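Local coordinates for conserved hypothetical protein (Shewanella loihica, PDB 2GPI), which is of unknown function, belongs to the DUF1488 family and may take part in transcriptional regulation of the shikimate pathway, at residues E10-D15 and Q54-F59; L18-F23 and D33-Q38. All blocks are in the same frame, centred on the assembly; numbering follows the deposited sequence.

In the fold
The two contacts lie side by side in this small single-chain protein, their centres about 8 Å apart. Along the chain interaction 2 is nested within interaction 1: residues 10-15 come first, the paired segments 18-23 and 33-38 follow, and helix 52-61, carrying residues 54-59, comes last. Strands 13-15 and 20-27 are antiparallel neighbours in the mixed sheet, so the same sheet carries both contacts; the bond between Thr13 O and His22 N (2.7 Å) belongs to that pairing. Leu12 also packs on Phe23, which in turn meets Phe59. Interaction 2 thus builds the central hairpin of the sheet, and interaction 1 lays a helix against an outer strand and the loop leading into it.

Interaction 1: residues E10-D15 and Q54-F59; sequences EQLTWD and QALSLF
Leu12 packs on Phe59 and Leu56 in a largely apolar contact, with no hydrogen bond between residues 10-15 and 54-59. Its two methyl branches reach the same corner of the phenyl ring: Leu12 CD2 approaches Phe59 CE1 to 3.5 Å, and Leu12 CD1 is 3.8 Å from that carbon. Leu12 has a second conformer, so these branch contacts are less certain. Leu56, its CG anti to the backbone N (chi1 170°), swings CD1 across to Leu12 CB at 3.8 Å, so Leu12 is gripped by residues one helical turn apart.

The contact of Trp14 is smaller: the six-membered half of its indole leans on Ala55, with CZ3 of Trp14 3.7 Å from CB of Ala55, and the methyl meets it obliquely.

One polar group comes close: Glu10 OE1 lies near the plane of the Phe59 ring, at its edge, 4.2 Å from Phe59 CE1. This carboxylate is engaged by Arg63 in a salt bridge.

Phe59 runs inward from helix 52-61 to Ile21 and Phe23 of strand 20-27 and to Ile66 and Glu67 of helix 63-75, while Trp14 extends from strand 13-15 to Gln38 of helix 38-45.

Interaction 2: residues L18-F23 and D33-Q38; sequences LSAIHF and DCYIGQ
His22 is held in two ways, by a carboxylate at its edge and by a phenol ring against its face. Its NE2 donates to Asp33 OD1 at 2.7 Å; the oxygen lies in the imidazole plane, yet the donor comes from above the carboxylate plane, the two groups being turned 72° apart. Tyr35 lies alongside in an offset stack, with ring centroids 4.6 Å apart and planes at 21°, and its OH sits over the imidazole centre. Together these neighbours should restrict rotation of the imidazole. Leu18 CD1 sits over a face of the Tyr35 ring, 4.0 Å from its centroid.

On the other side of the sheet, Phe23 takes the cramped rotamer with CG between backbone N and carbonyl carbon (chi1 60°), folding its ring over Cys34 CB, 3.5 Å from the ring centroid. Helix 63-75 packs on this face.

Reciprocal backbone bonds join Ile21 with Ile36 and Phe23 with Cys34. Gln38 N, directly after Gly37, the N-cap of helix 38-45, donates to Ser19 O (2.9 Å). The segments form part of the antiparallel hairpin of strands 20-27 and 30-37; a G1 bulge, Ser19 and Ala20 facing Asp15, marks the pairing with strand 13-15.

Interaction 1: residues E10-D15 and Q54-F59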
ATOM      1  N   GLU A  10       1.870   8.937   3.680  1.00 11.86           N
ATOM      2  CA  GLU A  10       3.105   8.940   2.893  1.00 12.73           C
ATOM      3  C   GLU A  10       4.382   8.656   3.690  1.00 14.28           C
ATOM      4  O   GLU A  10       5.449   9.191   3.379  1.00 14.26           O
ATOM      5  CB  GLU A  10       3.239  10.248   2.095  1.00 14.41           C
ATOM      6  CG  GLU A  10       2.045  10.507   1.149  1.00 17.73           C
ATOM      7  CD  GLU A  10       1.674   9.302   0.283  1.00 21.28           C
ATOM      8  OE1 GLU A  10       2.496   8.858  -0.554  1.00 16.83           O
ATOM      9  OE2 GLU A  10       0.513   8.801   0.420  1.00 20.57           O
ATOM     10  N   GLN A  11       4.246   7.816   4.718  1.00 15.26           N
ATOM     11  CA  GLN A  11       5.400   7.219   5.371  0.50 14.59           C
ATOM     12  C   GLN A  11       5.658   5.939   4.578  1.00 15.64           C
ATOM     13  O   GLN A  11       4.939   4.959   4.704  1.00 17.84           O
ATOM     14  CB  GLN A  11       5.107   7.010   6.871  0.50 11.39           C
ATOM     15  CG  GLN A  11       4.810   8.311   7.608  0.50 15.69           C
ATOM     16  CD  GLN A  11       4.495   8.121   9.080  0.50 15.50           C
ATOM     17  OE1 GLN A  11       4.700   7.048   9.638  0.50 24.47           O
ATOM     18  NE2 GLN A  11       4.003   9.181   9.720  0.50 24.65           N
ATOM     19  N   LEU A  12       6.607   6.031   3.646  0.50 12.69           N
ATOM     20  CA  LEU A  12       6.879   4.969   2.664  0.50  9.81           C
ATOM     21  C   LEU A  12       8.216   4.368   3.005  0.50 13.56           C
ATOM     22  O   LEU A  12       9.224   5.083   3.052  0.50 11.36           O
ATOM     23  CB  LEU A  12       6.863   5.514   1.237  0.50 10.93           C
ATOM     24  CG  LEU A  12       5.623   6.364   0.891  0.50  6.47           C
ATOM     25  CD1 LEU A  12       5.809   7.100  -0.451  0.50 11.21           C
ATOM     26  CD2 LEU A  12       4.333   5.588   0.956  0.50  8.40           C
ATOM     27  N   THR A  13       8.204   3.069   3.294  1.00 12.60           N
ATOM     28  CA  THR A  13       9.432   2.308   3.670  1.00 13.47           C
ATOM     29  C   THR A  13       9.397   0.906   3.029  1.00 12.59           C
ATOM     30  O   THR A  13       8.365   0.411   2.611  1.00 15.82           O
ATOM     31  CB  THR A  13       9.551   2.230   5.201  1.00 16.85           C
ATOM     32  OG1 THR A  13       8.416   1.534   5.749  1.00 17.53           O
ATOM     33  CG2 THR A  13       9.638   3.627   5.793  1.00 19.48           C
ATOM     34  N   TRP A  14      10.566   0.274   2.965  1.00 14.89           N
ATOM     35  CA  TRP A  14      10.686  -1.149   2.677  1.00 13.90           C
ATOM     36  C   TRP A  14      10.707  -1.987   3.959  1.00 13.88           C
ATOM     37  O   TRP A  14      11.467  -1.704   4.929  1.00 16.09           O
ATOM     38  CB  TRP A  14      11.942  -1.438   1.840  1.00 14.56           C
ATOM     39  CG  TRP A  14      11.973  -2.860   1.277  1.00 15.49           C
ATOM     40  CD1 TRP A  14      12.668  -3.927   1.777  1.00 22.42           C
ATOM     41  CD2 TRP A  14      11.246  -3.360   0.137  1.00 13.60           C
ATOM     42  NE1 TRP A  14      12.438  -5.036   1.015  1.00 19.28           N
ATOM     43  CE2 TRP A  14      11.580  -4.729  -0.002  1.00 18.12           C
ATOM     44  CE3 TRP A  14      10.397  -2.788  -0.801  1.00 17.45           C
ATOM     45  CZ2 TRP A  14      11.058  -5.532  -1.029  1.00 14.69           C
ATOM     46  CZ3 TRP A  14       9.885  -3.585  -1.848  1.00 19.00           C
ATOM     47  CH2 TRP A  14      10.194  -4.947  -1.923  1.00 19.64           C
ATOM     48  N   ASP A  15       9.908  -3.030   3.961  1.00 14.03           N
ATOM     49  CA  ASP A  15       9.843  -3.969   5.053  1.00 16.29           C
ATOM     50  C   ASP A  15      10.536  -5.259   4.605  1.00 16.55           C
ATOM     51  O   ASP A  15      10.012  -6.018   3.767  1.00 15.31           O
ATOM     52  CB  ASP A  15       8.367  -4.168   5.431  1.00 17.79           C
ATOM     53  CG  ASP A  15       8.161  -5.166   6.564  1.00 22.72           C
ATOM     54  OD1 ASP A  15       9.003  -6.046   6.821  1.00 22.61           O
ATOM     55  OD2 ASP A  15       7.091  -5.050   7.200  1.00 25.82           O
ATOM     56  N   GLN A  54      14.489   2.009  -6.475  1.00 12.12           N
ATOM     57  CA  GLN A  54      13.609   1.608  -7.568  1.00 14.22           C
ATOM     58  C   GLN A  54      12.232   1.189  -7.054  1.00 13.84           C
ATOM     59  O   GLN A  54      11.190   1.567  -7.610  1.00 13.89           O
ATOM     60  CB  GLN A  54      14.294   0.474  -8.345  1.00 14.90           C
ATOM     61  CG  GLN A  54      13.469  -0.031  -9.493  1.00 15.82           C
ATOM     62  CD  GLN A  54      13.902  -1.443  -9.902  1.00 17.43           C
ATOM     63  OE1 GLN A  54      14.735  -2.069  -9.231  1.00 23.01           O
ATOM     64  NE2 GLN A  54      13.348  -1.939 -11.029  1.00 23.18           N
ATOM     65  N   ALA A  55      12.202   0.397  -5.981  1.00 11.56           N
ATOM     66  CA  ALA A  55      10.952  -0.026  -5.337  1.00 13.15           C
ATOM     67  C   ALA A  55      10.100   1.176  -4.969  1.00 10.22           C
ATOM     68  O   ALA A  55       8.912   1.225  -5.300  1.00 13.01           O
ATOM     69  CB  ALA A  55      11.181  -0.965  -4.093  1.00 13.73           C
ATOM     70  N   LEU A  56      10.719   2.163  -4.314  1.00 11.87           N
ATOM     71  CA  LEU A  56       9.994   3.359  -3.880  1.00 12.85           C
ATOM     72  C   LEU A  56       9.550   4.157  -5.114  1.00 13.44           C
ATOM     73  O   LEU A  56       8.437   4.669  -5.175  1.00 12.86           O
ATOM     74  CB  LEU A  56      10.856   4.229  -2.981  1.00 15.13           C
ATOM     75  CG  LEU A  56      10.251   5.599  -2.697  1.00 20.61           C
ATOM     76  CD1 LEU A  56       8.941   5.402  -1.978  1.00 22.84           C
ATOM     77  CD2 LEU A  56      11.197   6.492  -1.852  1.00 21.69           C
ATOM     78  N   SER A  57      10.394   4.230  -6.129  1.00 13.32           N
ATOM     79  CA  SER A  57      10.048   4.935  -7.366  1.00 13.21           C
ATOM     80  C   SER A  57       8.834   4.305  -8.060  1.00 12.02           C
ATOM     81  O   SER A  57       7.949   5.010  -8.563  1.00 15.92           O
ATOM     82  CB  SER A  57      11.247   5.009  -8.314  1.00 16.78           C
ATOM     83  OG  SER A  57      10.896   5.680  -9.516  1.00 21.67           O
ATOM     84  N   LEU A  58       8.762   2.988  -8.053  1.00 12.07           N
ATOM     85  CA  LEU A  58       7.617   2.282  -8.639  1.00 14.11           C
ATOM     86  C   LEU A  58       6.332   2.527  -7.834  1.00 15.29           C
ATOM     87  O   LEU A  58       5.260   2.768  -8.427  1.00 13.16           O
ATOM     88  CB  LEU A  58       7.921   0.793  -8.827  1.00 14.71           C
ATOM     89  CG  LEU A  58       8.997   0.454  -9.893  1.00 15.02           C
ATOM     90  CD1 LEU A  58       9.304  -1.039  -9.845  1.00 19.07           C
ATOM     91  CD2 LEU A  58       8.587   0.940 -11.300  1.00 17.83           C
ATOM     92  N   PHE A  59       6.417   2.475  -6.508  1.00 13.83           N
ATOM     93  CA  PHE A  59       5.283   2.872  -5.679  1.00 13.36           C
ATOM     94  C   PHE A  59       4.783   4.279  -6.069  1.00 13.28           C
ATOM     95  O   PHE A  59       3.563   4.515  -6.293  1.00 12.99           O
ATOM     96  CB  PHE A  59       5.598   2.792  -4.180  1.00 13.23           C
ATOM     97  CG  PHE A  59       4.457   3.248  -3.330  1.00 12.85           C
ATOM     98  CD1 PHE A  59       4.271   4.602  -3.069  1.00 13.91           C
ATOM     99  CD2 PHE A  59       3.487   2.334  -2.865  1.00 13.90           C
ATOM    100  CE1 PHE A  59       3.172   5.068  -2.327  1.00 16.98           C
ATOM    101  CE2 PHE A  59       2.384   2.836  -2.115  1.00 16.29           C
ATOM    102  CZ  PHE A  59       2.247   4.159  -1.849  1.00 17.00           C
TER

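Interaction 2: residues L18-F23 and D33-Q38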
ATOM      1  N   LEU A  18       8.715  -8.786   5.258  1.00 18.01           N
ATOM      2  CA  LEU A  18       7.650  -9.144   4.332  1.00 18.98           C
ATOM      3  C   LEU A  18       8.020  -9.008   2.848  1.00 20.78           C
ATOM      4  O   LEU A  18       7.229  -9.407   2.002  1.00 21.00           O
ATOM      5  CB  LEU A  18       6.453  -8.255   4.582  1.00 20.11           C
ATOM      6  CG  LEU A  18       5.863  -8.270   5.985  1.00 26.40           C
ATOM      7  CD1 LEU A  18       4.659  -7.343   6.098  1.00 27.41           C
ATOM      8  CD2 LEU A  18       5.490  -9.730   6.323  1.00 23.09           C
ATOM      9  N   SER A  19       9.171  -8.410   2.547  1.00 16.02           N
ATOM     10  CA  SER A  19       9.538  -8.027   1.163  1.00 14.19           C
ATOM     11  C   SER A  19       8.408  -7.244   0.526  1.00 12.63           C
ATOM     12  O   SER A  19       7.803  -7.698  -0.459  1.00 14.58           O
ATOM     13  CB  SER A  19       9.888  -9.234   0.313  1.00 15.94           C
ATOM     14  OG  SER A  19      11.047  -9.873   0.844  1.00 19.56           O
ATOM     15  N   ALA A  20       8.104  -6.093   1.131  1.00 12.42           N
ATOM     16  CA  ALA A  20       6.957  -5.280   0.743  1.00 12.08           C
ATOM     17  C   ALA A  20       7.271  -3.813   0.930  1.00 11.77           C
ATOM     18  O   ALA A  20       8.058  -3.465   1.809  1.00 13.14           O
ATOM     19  CB  ALA A  20       5.751  -5.667   1.615  1.00 11.21           C
ATOM     20  N   ILE A  21       6.640  -2.945   0.141  1.00 12.86           N
ATOM     21  CA  ILE A  21       6.545  -1.546   0.484  1.00 12.47           C
ATOM     22  C   ILE A  21       5.475  -1.395   1.572  1.00 14.48           C
ATOM     23  O   ILE A  21       4.336  -1.879   1.437  1.00 14.82           O
ATOM     24  CB  ILE A  21       6.195  -0.641  -0.710  1.00 14.81           C
ATOM     25  CG1 ILE A  21       7.399  -0.507  -1.698  1.00 16.05           C
ATOM     26  CG2 ILE A  21       5.740   0.787  -0.230  1.00 13.48           C
ATOM     27  CD1 ILE A  21       8.499   0.376  -1.178  1.00 17.76           C
ATOM     28  N   HIS A  22       5.875  -0.737   2.629  1.00 13.20           N
ATOM     29  CA  HIS A  22       4.998  -0.406   3.753  1.00 12.75           C
ATOM     30  C   HIS A  22       4.595   1.080   3.566  1.00 13.06           C
ATOM     31  O   HIS A  22       5.454   1.990   3.492  1.00 12.31           O
ATOM     32  CB  HIS A  22       5.736  -0.721   5.061  1.00 19.11           C
ATOM     33  CG  HIS A  22       5.041  -0.202   6.332  1.00 16.08           C
ATOM     34  ND1 HIS A  22       5.694  -0.050   7.532  1.00 19.18           N
ATOM     35  CD2 HIS A  22       3.740   0.138   6.558  1.00 15.52           C
ATOM     36  CE1 HIS A  22       4.833   0.371   8.448  1.00 17.65           C
ATOM     37  NE2 HIS A  22       3.639   0.503   7.883  1.00 14.82           N
ATOM     38  N   PHE A  23       3.285   1.322   3.532  1.00 12.18           N
ATOM     39  CA  PHE A  23       2.759   2.673   3.420  1.00 11.47           C
ATOM     40  C   PHE A  23       1.660   2.846   4.475  1.00 12.61           C
ATOM     41  O   PHE A  23       1.130   1.894   4.983  1.00 14.56           O
ATOM     42  CB  PHE A  23       2.314   3.075   2.012  1.00 12.45           C
ATOM     43  CG  PHE A  23       1.212   2.236   1.395  1.00 11.89           C
ATOM     44  CD1 PHE A  23       1.436   0.943   0.953  1.00 10.66           C
ATOM     45  CD2 PHE A  23      -0.055   2.754   1.253  1.00 11.31           C
ATOM     46  CE1 PHE A  23       0.416   0.222   0.333  1.00 12.19           C
ATOM     47  CE2 PHE A  23      -1.079   2.016   0.642  1.00 11.15           C
ATOM     48  CZ  PHE A  23      -0.847   0.773   0.202  1.00 11.89           C
ATOM     49  N   ASP A  33      -1.566   0.355   8.932  1.00  8.88           N
ATOM     50  CA  ASP A  33      -0.428  -0.075   8.160  1.00  9.87           C
ATOM     51  C   ASP A  33      -0.865  -0.840   6.908  1.00  9.60           C
ATOM     52  O   ASP A  33      -1.588  -1.860   6.943  1.00 12.08           O
ATOM     53  CB  ASP A  33       0.594  -0.802   9.020  1.00 13.27           C
ATOM     54  CG  ASP A  33       1.185   0.138  10.082  1.00 14.33           C
ATOM     55  OD1 ASP A  33       1.774   1.180   9.717  1.00 15.03           O
ATOM     56  OD2 ASP A  33       0.950  -0.115  11.277  1.00 16.94           O
ATOM     57  N   CYS A  34      -0.379  -0.375   5.764  1.00 10.61           N
ATOM     58  CA  CYS A  34      -0.724  -0.990   4.484  1.00 11.15           C
ATOM     59  C   CYS A  34       0.551  -1.494   3.809  1.00 12.16           C
ATOM     60  O   CYS A  34       1.638  -0.938   4.011  1.00 11.90           O
ATOM     61  CB  CYS A  34      -1.354   0.002   3.530  1.00 11.57           C
ATOM     62  SG  CYS A  34      -2.837   0.812   4.198  1.00 12.32           S
ATOM     63  N   TYR A  35       0.398  -2.526   3.017  1.00 11.26           N
ATOM     64  CA  TYR A  35       1.539  -3.209   2.406  1.00 11.11           C
ATOM     65  C   TYR A  35       1.213  -3.605   0.978  1.00 12.43           C
ATOM     66  O   TYR A  35       0.123  -4.019   0.680  1.00 12.78           O
ATOM     67  CB  TYR A  35       1.910  -4.434   3.201  1.00 11.68           C
ATOM     68  CG  TYR A  35       2.311  -4.132   4.619  1.00 13.73           C
ATOM     69  CD1 TYR A  35       1.386  -4.090   5.647  1.00 13.73           C
ATOM     70  CD2 TYR A  35       3.641  -3.846   4.932  1.00 16.46           C
ATOM     71  CE1 TYR A  35       1.759  -3.746   6.907  1.00 14.52           C
ATOM     72  CE2 TYR A  35       4.036  -3.538   6.209  1.00 14.18           C
ATOM     73  CZ  TYR A  35       3.082  -3.480   7.227  1.00 11.62           C
ATOM     74  OH  TYR A  35       3.451  -3.174   8.501  1.00 15.78           O
ATOM     75  N   ILE A  36       2.195  -3.458   0.097  1.00 12.99           N
ATOM     76  CA  ILE A  36       2.130  -4.034  -1.249  1.00 11.52           C
ATOM     77  C   ILE A  36       3.425  -4.843  -1.464  1.00 12.87           C
ATOM     78  O   ILE A  36       4.546  -4.296  -1.398  1.00 12.93           O
ATOM     79  CB  ILE A  36       1.840  -2.979  -2.370  1.00 12.32           C
ATOM     80  CG1 ILE A  36       1.727  -3.634  -3.741  1.00 14.90           C
ATOM     81  CG2 ILE A  36       2.877  -1.836  -2.381  1.00 11.27           C
ATOM     82  CD1 ILE A  36       1.177  -2.709  -4.847  1.00 15.01           C
ATOM     83  N   GLY A  37       3.248  -6.140  -1.661  1.00 13.63           N
ATOM     84  CA  GLY A  37       4.388  -7.013  -1.780  1.00 12.83           C
ATOM     85  C   GLY A  37       5.203  -6.799  -3.046  1.00 14.15           C
ATOM     86  O   GLY A  37       4.728  -6.261  -4.056  1.00 14.23           O
ATOM     87  N   GLN A  38       6.466  -7.200  -2.973  1.00 13.39           N
ATOM     88  CA  GLN A  38       7.401  -7.047  -4.095  1.00 13.88           C
ATOM     89  C   GLN A  38       6.799  -7.574  -5.388  1.00 12.04           C
ATOM     90  O   GLN A  38       6.812  -6.857  -6.434  1.00 13.66           O
ATOM     91  CB  GLN A  38       8.696  -7.751  -3.777  1.00 13.78           C
ATOM     92  CG  GLN A  38       9.713  -7.512  -4.857  1.00 15.14           C
ATOM     93  CD  GLN A  38      11.059  -8.074  -4.508  1.00 18.29           C
ATOM     94  OE1 GLN A  38      11.341  -8.398  -3.341  1.00 18.54           O
ATOM     95  NE2 GLN A  38      11.909  -8.194  -5.516  1.00 19.01           N
TER